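Local coordinates for protein excinuclease ABC, subunit A. (Deinococcus radiodurans, PDB 2VF7) that belongs to the UvrA family of ABC-type ATPases, binds DNA, nucleotide and zinc, and probably recognises damaged DNA during excision repair, at residues G128-P131 against G135-Y138; T481-Y484 against D488-T491; A767-L772 against K792-A797. The protein carries 1 engineered substitution. All coordinates share one frame; numbering follows the deposited sequence.

Overall arrangement
The three contacts follow one another along the chain without interleaving. Contact 1 lies apart from the others: its centre is 63 Å from that of contact 2 and 57 Å from that of contact 3. It sits in the loop between helix 116-127 and strand 159-162, which also carries zinc ligands C151 and C154. Contacts 2 and 3 have centres 12 Å apart and meet through Y484 and E770. Contact 2 is at the end of helix 480-487, which follows the strands of the first ABC sheet. Contact 3 pairs helix 766-781 with helix 793-796 beside the second sheet. The pair is therefore consistent with a place where the two ATPase halves adjoin.

Contact 1 of 3, residues G128-P131 against G135-Y138; sequences GDYP and GIVY
Y130 reaches over to G135, I136 and V137 with the CE2 side of its ring and its hydroxyl, although its CA stays 7.9 Å from the nearest CA opposite, that of G135. The tyrosine CG stands anti to its own carbonyl carbon (chi1 -73°), an orientation in which the ring extends to the second segment, while G128 O lies in the ring plane at another part of the edge. At G135 the backbone carbonyl approaches obliquely, its O 3.9 Å from Y130 CE2. At the backbone angles of this residue a CB would press on the preceding carbonyl O, a clash that glycine, having none, avoids. I136 then lays its backbone beside the phenol, its CA 3.4 Å from Y130 OH. Its CG1 branch comes within 4.0 Å of Y130 CZ and adds an apolar touch. Neither segment is helix or strand: both belong to the long loop that runs from helix 116-127 of the first ATPase half to strand 159-162, and C151 and C154 of a zinc site lie further along it. V137 supplies the polar link. Its N-H points almost straight at Y130 OH (2.8 Å, 168° at the hydrogen) and arrives at the ring edge, close to the ring plane. S125 ties both segments to the end of helix 116-127, through a weak bond between its O and Y130 OH and a bond between its OG and V137 O. A phenylalanine in place of Y130 would probably leave the V137 N-H without its acceptor and S125 O without its weak partner. Beyond the amide, V137 CG2 meets the ring at Y130 CE2, 4.2 Å away, and the V137 side chain also touches F142 and E298.

Contact 2 of 3, residues T481-Y484 against D488-T491; sequences TGQY and DRHT
Y484, on helix 480-487, and R489, just beyond it, bring their CA atoms within 5.1 Å: the chain leaves the helix at D488 with positive phi (68°), which lets R489 come back beside Y484. From there R489 lies across the tyrosine. Its CB sits over one face of the Y484 ring, 3.6 Å from the centroid and only 11° off the ring normal, a CH-pi contact. Farther out the arginine chain is bent at both chi2 (-128°) and chi3, which curls the guanidinium round to the hydroxyl end of the ring. There R489 NH2 gives a hydrogen bond to Y484 OH (2.6 Å), with the hydroxyl at the guanidinium edge, close to its plane; the ring plane itself is tilted steeply to that group. The hydroxyl's position is less sure, since it also lies very close to E770, so these short distances deserve caution. Q483 flanks the arginine's aliphatic part: its CB is 3.7 Å from R489 CG, and its OE1 lies 3.4 Å from R489 CD, while NE2 is held by P477 O and so fixes the amide's turn. The tyrosine also rests on P766 and A767 at the start of helix 766-781, which carries E770. The Y484 hydroxyl thus sits between the R489 guanidinium and the carboxylate of E770, its strongest polar partner, consistent with a bond to each, though its exact place is uncertain; the direct ion pair of R489 with E770 is long and weak, so the phenol probably bridges the two opposite charges, at a surface consistent with a junction of the ATPase halves.

Contact 3 of 3, residues A767-L772 against K792-A797; sequences ADVERL and KMQVVA
V769 and V795 make the apolar part of this contact, their CG2 methyls meeting at 3.7 Å where the CA atoms of the two segments are nearest (7.8 Å between V769 CA and V795 CA). The second kind of contact is apolar against polar. Q794, with CG anti to the backbone N (chi1 -176°) and an extended chain, reaches straight across to V769, and its OE1 lies 3.2 Å from V769 CG1. That approach is tight, and V769 has an eclipsed chi1 of 0°, so the exact placing of its methyls is doubtful. No hydrogen bond crosses between the segments. The amide is turned instead by a bond from Q794 NE2 to P766 O, at the beginning of helix 766-781. Beside it E770 CG lies 4.2 Å from Q794 NE2, while E770 OE1 bonds Y484. In the fold, helix 766-781 is the crossover between parallel neighbours 753-758 and 785-789 of the second ATPase sheet, a beta-alpha-beta unit, and D768 bonds S45 in the first half's P-loop region. Helix 793-796 follows strand 785-789, with V796 packed on strand 525-529 and on L837 of helix 834-840.

Contact 1 of 3, residues G128-P131 against G135-Y138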
ATOM      1  N   GLY A 128      17.784 -25.517 -20.685  1.00 58.76           N
ATOM      2  CA  GLY A 128      16.980 -25.908 -21.847  1.00 59.28           C
ATOM      3  C   GLY A 128      17.763 -26.078 -23.144  1.00 59.71           C
ATOM      4  O   GLY A 128      18.900 -25.604 -23.270  1.00 59.83           O
ATOM      5  N   ASP A 129      17.136 -26.742 -24.114  1.00 59.97           N
ATOM      6  CA  ASP A 129      17.790 -27.106 -25.372  1.00 60.11           C
ATOM      7  C   ASP A 129      17.672 -26.043 -26.469  1.00 60.38           C
ATOM      8  O   ASP A 129      16.714 -26.028 -27.251  1.00 60.43           O
ATOM      9  CB  ASP A 129      17.292 -28.470 -25.863  1.00 59.99           C
ATOM     10  CG  ASP A 129      17.608 -29.594 -24.868  1.00 59.86           C
ATOM     11  OD1 ASP A 129      18.762 -30.120 -24.907  1.00 59.39           O
ATOM     12  OD2 ASP A 129      16.711 -29.935 -24.039  1.00 59.28           O
ATOM     13  N   TYR A 130      18.670 -25.163 -26.509  1.00 60.79           N
ATOM     14  CA  TYR A 130      18.825 -24.151 -27.555  1.00 61.14           C
ATOM     15  C   TYR A 130      19.136 -24.760 -28.937  1.00 61.86           C
ATOM     16  O   TYR A 130      19.710 -25.862 -29.019  1.00 61.84           O
ATOM     17  CB  TYR A 130      19.972 -23.207 -27.178  1.00 60.88           C
ATOM     18  CG  TYR A 130      19.673 -22.245 -26.056  1.00 60.28           C
ATOM     19  CD1 TYR A 130      19.456 -22.700 -24.751  1.00 60.17           C
ATOM     20  CD2 TYR A 130      19.635 -20.869 -26.296  1.00 60.06           C
ATOM     21  CE1 TYR A 130      19.185 -21.808 -23.714  1.00 60.54           C
ATOM     22  CE2 TYR A 130      19.367 -19.966 -25.271  1.00 60.11           C
ATOM     23  CZ  TYR A 130      19.142 -20.441 -23.983  1.00 60.53           C
ATOM     24  OH  TYR A 130      18.880 -19.550 -22.967  1.00 60.38           O
ATOM     25  N   PRO A 131      18.762 -24.044 -30.026  1.00 62.47           N
ATOM     26  CA  PRO A 131      19.227 -24.324 -31.389  1.00 62.96           C
ATOM     27  C   PRO A 131      20.749 -24.565 -31.478  1.00 63.62           C
ATOM     28  O   PRO A 131      21.462 -24.345 -30.492  1.00 63.55           O
ATOM     29  CB  PRO A 131      18.844 -23.043 -32.134  1.00 62.88           C
ATOM     30  CG  PRO A 131      17.611 -22.620 -31.481  1.00 62.42           C
ATOM     31  CD  PRO A 131      17.810 -22.915 -30.019  1.00 62.38           C
ATOM     32  N   GLY A 135      22.934 -18.671 -28.294  1.00 68.42           N
ATOM     33  CA  GLY A 135      23.391 -17.751 -27.241  1.00 68.76           C
ATOM     34  C   GLY A 135      22.883 -18.115 -25.855  1.00 69.01           C
ATOM     35  O   GLY A 135      23.205 -19.198 -25.343  1.00 69.04           O
ATOM     36  N   ILE A 136      22.119 -17.196 -25.250  1.00 69.07           N
ATOM     37  CA  ILE A 136      21.381 -17.415 -23.984  1.00 69.17           C
ATOM     38  C   ILE A 136      20.284 -16.351 -23.799  1.00 69.28           C
ATOM     39  O   ILE A 136      20.542 -15.148 -23.932  1.00 69.26           O
ATOM     40  CB  ILE A 136      22.320 -17.552 -22.717  1.00 69.17           C
ATOM     41  CG1 ILE A 136      22.577 -19.035 -22.398  1.00 69.09           C
ATOM     42  CG2 ILE A 136      21.723 -16.868 -21.472  1.00 69.10           C
ATOM     43  CD1 ILE A 136      23.717 -19.317 -21.417  1.00 69.24           C
ATOM     44  N   VAL A 137      19.065 -16.817 -23.515  1.00 69.42           N
ATOM     45  CA  VAL A 137      17.894 -15.954 -23.299  1.00 69.42           C
ATOM     46  C   VAL A 137      17.529 -15.929 -21.812  1.00 69.59           C
ATOM     47  O   VAL A 137      17.360 -16.983 -21.194  1.00 69.46           O
ATOM     48  CB  VAL A 137      16.677 -16.433 -24.130  1.00 69.35           C
ATOM     49  CG1 VAL A 137      15.488 -15.514 -23.922  1.00 69.19           C
ATOM     50  CG2 VAL A 137      17.034 -16.509 -25.611  1.00 69.33           C
ATOM     51  N   TYR A 138      17.409 -14.728 -21.246  1.00 69.85           N
ATOM     52  CA  TYR A 138      17.204 -14.565 -19.798  1.00 70.17           C
ATOM     53  C   TYR A 138      15.791 -14.895 -19.308  1.00 70.29           C
ATOM     54  O   TYR A 138      14.827 -14.843 -20.080  1.00 70.38           O
ATOM     55  CB  TYR A 138      17.623 -13.160 -19.347  1.00 70.25           C
ATOM     56  CG  TYR A 138      19.117 -13.026 -19.175  1.00 70.35           C
ATOM     57  CD1 TYR A 138      19.722 -13.312 -17.949  1.00 70.56           C
ATOM     58  CD2 TYR A 138      19.931 -12.639 -20.240  1.00 70.18           C
ATOM     59  CE1 TYR A 138      21.091 -13.204 -17.782  1.00 70.40           C
ATOM     60  CE2 TYR A 138      21.305 -12.528 -20.085  1.00 70.24           C
ATOM     61  CZ  TYR A 138      21.881 -12.811 -18.853  1.00 70.63           C
ATOM     62  OH  TYR A 138      23.248 -12.704 -18.686  1.00 70.53           O
TER

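Contact 2 of 3, residues T481-Y484 against D488-T491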
ATOM      1  N   THR A 481     -24.340 -28.798  16.213  1.00 61.96           N
ATOM      2  CA  THR A 481     -23.096 -29.479  15.803  1.00 61.43           C
ATOM      3  C   THR A 481     -22.915 -30.747  16.641  1.00 61.38           C
ATOM      4  O   THR A 481     -22.653 -31.830  16.114  1.00 61.59           O
ATOM      5  CB  THR A 481     -21.849 -28.588  15.981  1.00 61.45           C
ATOM      6  OG1 THR A 481     -22.127 -27.257  15.539  1.00 60.58           O
ATOM      7  CG2 THR A 481     -20.670 -29.139  15.213  1.00 60.33           C
ATOM      8  N   GLY A 482     -23.074 -30.608  17.952  1.00 61.57           N
ATOM      9  CA  GLY A 482     -22.943 -31.734  18.876  1.00 61.59           C
ATOM     10  C   GLY A 482     -23.951 -32.844  18.658  1.00 61.66           C
ATOM     11  O   GLY A 482     -23.700 -33.988  19.031  1.00 61.64           O
ATOM     12  N   GLN A 483     -25.088 -32.513  18.048  1.00 62.09           N
ATOM     13  CA  GLN A 483     -26.151 -33.491  17.803  1.00 62.68           C
ATOM     14  C   GLN A 483     -25.849 -34.364  16.599  1.00 63.21           C
ATOM     15  O   GLN A 483     -26.038 -35.580  16.642  1.00 63.60           O
ATOM     16  CB  GLN A 483     -27.501 -32.803  17.610  1.00 62.52           C
ATOM     17  CG  GLN A 483     -28.113 -32.265  18.895  1.00 62.27           C
ATOM     18  CD  GLN A 483     -29.209 -31.253  18.632  1.00 62.41           C
ATOM     19  OE1 GLN A 483     -29.828 -31.252  17.564  1.00 63.28           O
ATOM     20  NE2 GLN A 483     -29.449 -30.377  19.601  1.00 61.84           N
ATOM     21  N   TYR A 484     -25.397 -33.739  15.518  1.00 63.96           N
ATOM     22  CA  TYR A 484     -24.961 -34.473  14.337  1.00 64.76           C
ATOM     23  C   TYR A 484     -23.698 -35.266  14.633  1.00 65.18           C
ATOM     24  O   TYR A 484     -23.548 -36.400  14.196  1.00 65.27           O
ATOM     25  CB  TYR A 484     -24.796 -33.523  13.138  1.00 64.84           C
ATOM     26  CG  TYR A 484     -26.142 -33.180  12.551  1.00 64.82           C
ATOM     27  CD1 TYR A 484     -26.900 -32.133  13.068  1.00 64.81           C
ATOM     28  CD2 TYR A 484     -26.693 -33.951  11.522  1.00 65.09           C
ATOM     29  CE1 TYR A 484     -28.157 -31.843  12.567  1.00 64.50           C
ATOM     30  CE2 TYR A 484     -27.955 -33.665  11.006  1.00 65.01           C
ATOM     31  CZ  TYR A 484     -28.681 -32.613  11.540  1.00 64.61           C
ATOM     32  OH  TYR A 484     -29.927 -32.318  11.045  1.00 64.77           O
ATOM     33  N   ASP A 488     -26.505 -38.498  16.678  1.00 73.82           N
ATOM     34  CA  ASP A 488     -27.053 -39.216  15.523  1.00 74.71           C
ATOM     35  C   ASP A 488     -28.370 -38.612  14.997  1.00 75.22           C
ATOM     36  O   ASP A 488     -29.413 -39.288  14.971  1.00 75.25           O
ATOM     37  CB  ASP A 488     -27.229 -40.712  15.870  1.00 75.18           C
ATOM     38  CG  ASP A 488     -27.330 -41.607  14.642  1.00 75.79           C
ATOM     39  OD1 ASP A 488     -27.963 -42.684  14.762  1.00 76.17           O
ATOM     40  OD2 ASP A 488     -26.774 -41.240  13.572  1.00 76.26           O
ATOM     41  N   ARG A 489     -28.323 -37.345  14.586  1.00 75.62           N
ATOM     42  CA  ARG A 489     -29.483 -36.713  13.955  1.00 76.12           C
ATOM     43  C   ARG A 489     -29.630 -37.166  12.511  1.00 76.44           C
ATOM     44  O   ARG A 489     -28.827 -36.788  11.646  1.00 76.33           O
ATOM     45  CB  ARG A 489     -29.422 -35.181  14.002  1.00 75.98           C
ATOM     46  CG  ARG A 489     -29.836 -34.559  15.315  1.00 76.48           C
ATOM     47  CD  ARG A 489     -30.916 -33.455  15.189  1.00 77.81           C
ATOM     48  NE  ARG A 489     -30.909 -32.676  13.941  1.00 78.47           N
ATOM     49  CZ  ARG A 489     -31.488 -31.480  13.784  1.00 78.94           C
ATOM     50  NH1 ARG A 489     -32.116 -30.885  14.796  1.00 79.16           N
ATOM     51  NH2 ARG A 489     -31.438 -30.865  12.610  1.00 78.39           N
ATOM     52  N   HIS A 490     -30.652 -37.987  12.270  1.00 77.05           N
ATOM     53  CA  HIS A 490     -31.097 -38.334  10.917  1.00 77.63           C
ATOM     54  C   HIS A 490     -32.418 -37.647  10.615  1.00 77.60           C
ATOM     55  O   HIS A 490     -33.183 -37.295  11.521  1.00 77.58           O
ATOM     56  CB  HIS A 490     -31.382 -39.841  10.765  1.00 78.04           C
ATOM     57  CG  HIS A 490     -30.213 -40.738  11.024  1.00 79.03           C
ATOM     58  ND1 HIS A 490     -30.357 -41.980  11.610  1.00 79.94           N
ATOM     59  CD2 HIS A 490     -28.892 -40.593  10.767  1.00 79.55           C
ATOM     60  CE1 HIS A 490     -29.172 -42.556  11.710  1.00 80.31           C
ATOM     61  NE2 HIS A 490     -28.266 -41.734  11.209  1.00 80.38           N
ATOM     62  N   THR A 491     -32.673 -37.469   9.324  1.00 77.56           N
ATOM     63  CA  THR A 491     -34.027 -37.516   8.808  1.00 77.73           C
ATOM     64  C   THR A 491     -34.121 -38.913   8.219  1.00 77.49           C
ATOM     65  O   THR A 491     -33.263 -39.310   7.420  1.00 77.54           O
ATOM     66  CB  THR A 491     -34.286 -36.467   7.716  1.00 77.88           C
ATOM     67  OG1 THR A 491     -33.079 -36.244   6.973  1.00 78.19           O
ATOM     68  CG2 THR A 491     -34.772 -35.151   8.336  1.00 78.32           C
TER

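Contact 3 of 3, residues A767-L772 against K792-A797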
ATOM      1  N   ALA A 767     -27.575 -29.292   9.710  1.00 57.62           N
ATOM      2  CA  ALA A 767     -28.943 -29.024  10.146  1.00 58.05           C
ATOM      3  C   ALA A 767     -29.715 -28.168   9.144  1.00 58.52           C
ATOM      4  O   ALA A 767     -30.934 -28.302   9.027  1.00 58.88           O
ATOM      5  CB  ALA A 767     -28.956 -28.369  11.517  1.00 57.47           C
ATOM      6  N   ASP A 768     -29.007 -27.290   8.438  1.00 59.01           N
ATOM      7  CA  ASP A 768     -29.619 -26.414   7.446  1.00 59.70           C
ATOM      8  C   ASP A 768     -30.077 -27.223   6.238  1.00 60.38           C
ATOM      9  O   ASP A 768     -31.123 -26.939   5.669  1.00 60.84           O
ATOM     10  CB  ASP A 768     -28.643 -25.330   6.950  1.00 59.70           C
ATOM     11  CG  ASP A 768     -28.318 -24.247   7.998  1.00 60.09           C
ATOM     12  OD1 ASP A 768     -29.174 -23.861   8.834  1.00 60.10           O
ATOM     13  OD2 ASP A 768     -27.180 -23.739   7.945  1.00 59.31           O
ATOM     14  N   VAL A 769     -29.293 -28.217   5.831  1.00 61.21           N
ATOM     15  CA  VAL A 769     -29.560 -28.898   4.571  1.00 61.91           C
ATOM     16  C   VAL A 769     -30.873 -29.668   4.613  1.00 62.80           C
ATOM     17  O   VAL A 769     -31.563 -29.760   3.602  1.00 63.36           O
ATOM     18  CB  VAL A 769     -28.336 -29.734   4.022  1.00 62.08           C
ATOM     19  CG1 VAL A 769     -27.134 -29.658   4.930  1.00 61.29           C
ATOM     20  CG2 VAL A 769     -28.707 -31.188   3.708  1.00 62.16           C
ATOM     21  N   GLU A 770     -31.229 -30.171   5.794  1.00 63.25           N
ATOM     22  CA  GLU A 770     -32.537 -30.766   6.026  1.00 64.26           C
ATOM     23  C   GLU A 770     -33.687 -29.839   5.580  1.00 63.90           C
ATOM     24  O   GLU A 770     -34.598 -30.272   4.865  1.00 64.11           O
ATOM     25  CB  GLU A 770     -32.692 -31.164   7.500  1.00 64.53           C
ATOM     26  CG  GLU A 770     -31.564 -32.065   8.041  1.00 65.43           C
ATOM     27  CD  GLU A 770     -31.966 -32.909   9.263  1.00 65.95           C
ATOM     28  OE1 GLU A 770     -31.193 -33.834   9.613  1.00 68.26           O
ATOM     29  OE2 GLU A 770     -33.030 -32.655   9.881  1.00 67.91           O
ATOM     30  N   ARG A 771     -33.629 -28.573   5.992  1.00 63.55           N
ATOM     31  CA  ARG A 771     -34.605 -27.557   5.582  1.00 63.43           C
ATOM     32  C   ARG A 771     -34.545 -27.246   4.075  1.00 63.02           C
ATOM     33  O   ARG A 771     -35.575 -26.958   3.457  1.00 63.49           O
ATOM     34  CB  ARG A 771     -34.419 -26.266   6.402  1.00 63.64           C
ATOM     35  CG  ARG A 771     -35.506 -25.181   6.203  1.00 64.41           C
ATOM     36  CD  ARG A 771     -35.013 -23.756   6.577  1.00 64.28           C
ATOM     37  NE  ARG A 771     -35.672 -23.181   7.757  1.00 67.50           N
ATOM     38  CZ  ARG A 771     -36.917 -22.687   7.772  1.00 68.83           C
ATOM     39  NH1 ARG A 771     -37.674 -22.719   6.677  1.00 69.98           N
ATOM     40  NH2 ARG A 771     -37.429 -22.176   8.888  1.00 67.46           N
ATOM     41  N   LEU A 772     -33.353 -27.297   3.486  1.00 62.13           N
ATOM     42  CA  LEU A 772     -33.196 -27.049   2.050  1.00 61.69           C
ATOM     43  C   LEU A 772     -33.779 -28.199   1.208  1.00 61.23           C
ATOM     44  O   LEU A 772     -34.462 -27.968   0.206  1.00 60.63           O
ATOM     45  CB  LEU A 772     -31.712 -26.821   1.700  1.00 62.13           C
ATOM     46  CG  LEU A 772     -31.242 -26.214   0.363  1.00 62.02           C
ATOM     47  CD1 LEU A 772     -31.258 -27.222  -0.771  1.00 62.71           C
ATOM     48  CD2 LEU A 772     -32.029 -24.951  -0.009  1.00 62.20           C
ATOM     49  N   LYS A 792     -21.554 -33.929  -1.047  1.00 60.19           N
ATOM     50  CA  LYS A 792     -21.807 -34.535   0.256  1.00 60.61           C
ATOM     51  C   LYS A 792     -22.876 -35.620   0.263  1.00 59.79           C
ATOM     52  O   LYS A 792     -23.956 -35.485  -0.318  1.00 59.54           O
ATOM     53  CB  LYS A 792     -22.063 -33.478   1.341  1.00 61.30           C
ATOM     54  CG  LYS A 792     -23.143 -32.472   1.036  1.00 61.90           C
ATOM     55  CD  LYS A 792     -23.281 -31.461   2.182  1.00 62.82           C
ATOM     56  CE  LYS A 792     -22.331 -30.266   2.043  1.00 67.48           C
ATOM     57  NZ  LYS A 792     -22.697 -29.139   2.982  1.00 70.25           N
ATOM     58  N   MET A 793     -22.548 -36.697   0.960  1.00 58.78           N
ATOM     59  CA  MET A 793     -23.305 -37.922   0.925  1.00 57.92           C
ATOM     60  C   MET A 793     -24.623 -37.818   1.662  1.00 57.98           C
ATOM     61  O   MET A 793     -25.512 -38.618   1.428  1.00 57.90           O
ATOM     62  CB  MET A 793     -22.448 -39.070   1.463  1.00 57.43           C
ATOM     63  CG  MET A 793     -21.157 -39.316   0.656  1.00 56.51           C
ATOM     64  SD  MET A 793     -21.395 -39.537  -1.128  1.00 55.53           S
ATOM     65  CE  MET A 793     -19.997 -38.650  -1.826  1.00 55.96           C
ATOM     66  N   GLN A 794     -24.748 -36.820   2.535  1.00 58.57           N
ATOM     67  CA  GLN A 794     -26.008 -36.510   3.232  1.00 58.98           C
ATOM     68  C   GLN A 794     -27.113 -36.238   2.212  1.00 58.27           C
ATOM     69  O   GLN A 794     -28.217 -36.753   2.333  1.00 58.00           O
ATOM     70  CB  GLN A 794     -25.835 -35.288   4.171  1.00 59.33           C
ATOM     71  CG  GLN A 794     -27.075 -34.926   5.034  1.00 59.32           C
ATOM     72  CD  GLN A 794     -26.968 -33.549   5.724  1.00 60.41           C
ATOM     73  OE1 GLN A 794     -26.168 -32.687   5.322  1.00 63.97           O
ATOM     74  NE2 GLN A 794     -27.788 -33.335   6.754  1.00 60.02           N
ATOM     75  N   VAL A 795     -26.777 -35.432   1.212  1.00 57.56           N
ATOM     76  CA  VAL A 795     -27.701 -35.018   0.168  1.00 57.21           C
ATOM     77  C   VAL A 795     -27.861 -36.077  -0.916  1.00 56.61           C
ATOM     78  O   VAL A 795     -28.955 -36.271  -1.444  1.00 57.32           O
ATOM     79  CB  VAL A 795     -27.229 -33.690  -0.472  1.00 57.11           C
ATOM     80  CG1 VAL A 795     -27.978 -33.418  -1.777  1.00 57.80           C
ATOM     81  CG2 VAL A 795     -27.430 -32.546   0.499  1.00 57.40           C
ATOM     82  N   VAL A 796     -26.764 -36.744  -1.248  1.00 55.84           N
ATOM     83  CA  VAL A 796     -26.749 -37.820  -2.245  1.00 54.89           C
ATOM     84  C   VAL A 796     -27.573 -39.034  -1.783  1.00 54.22           C
ATOM     85  O   VAL A 796     -28.131 -39.760  -2.592  1.00 54.32           O
ATOM     86  CB  VAL A 796     -25.288 -38.203  -2.599  1.00 54.73           C
ATOM     87  CG1 VAL A 796     -25.217 -39.372  -3.593  1.00 55.07           C
ATOM     88  CG2 VAL A 796     -24.577 -36.999  -3.170  1.00 54.55           C
ATOM     89  N   ALA A 797     -27.663 -39.212  -0.471  1.00 53.68           N
ATOM     90  CA  ALA A 797     -28.406 -40.290   0.145  1.00 52.95           C
ATOM     91  C   ALA A 797     -29.934 -40.099   0.084  1.00 52.87           C
ATOM     92  O   ALA A 797     -30.688 -41.048   0.287  1.00 52.93           O
ATOM     93  CB  ALA A 797     -27.942 -40.469   1.581  1.00 52.51           C
TER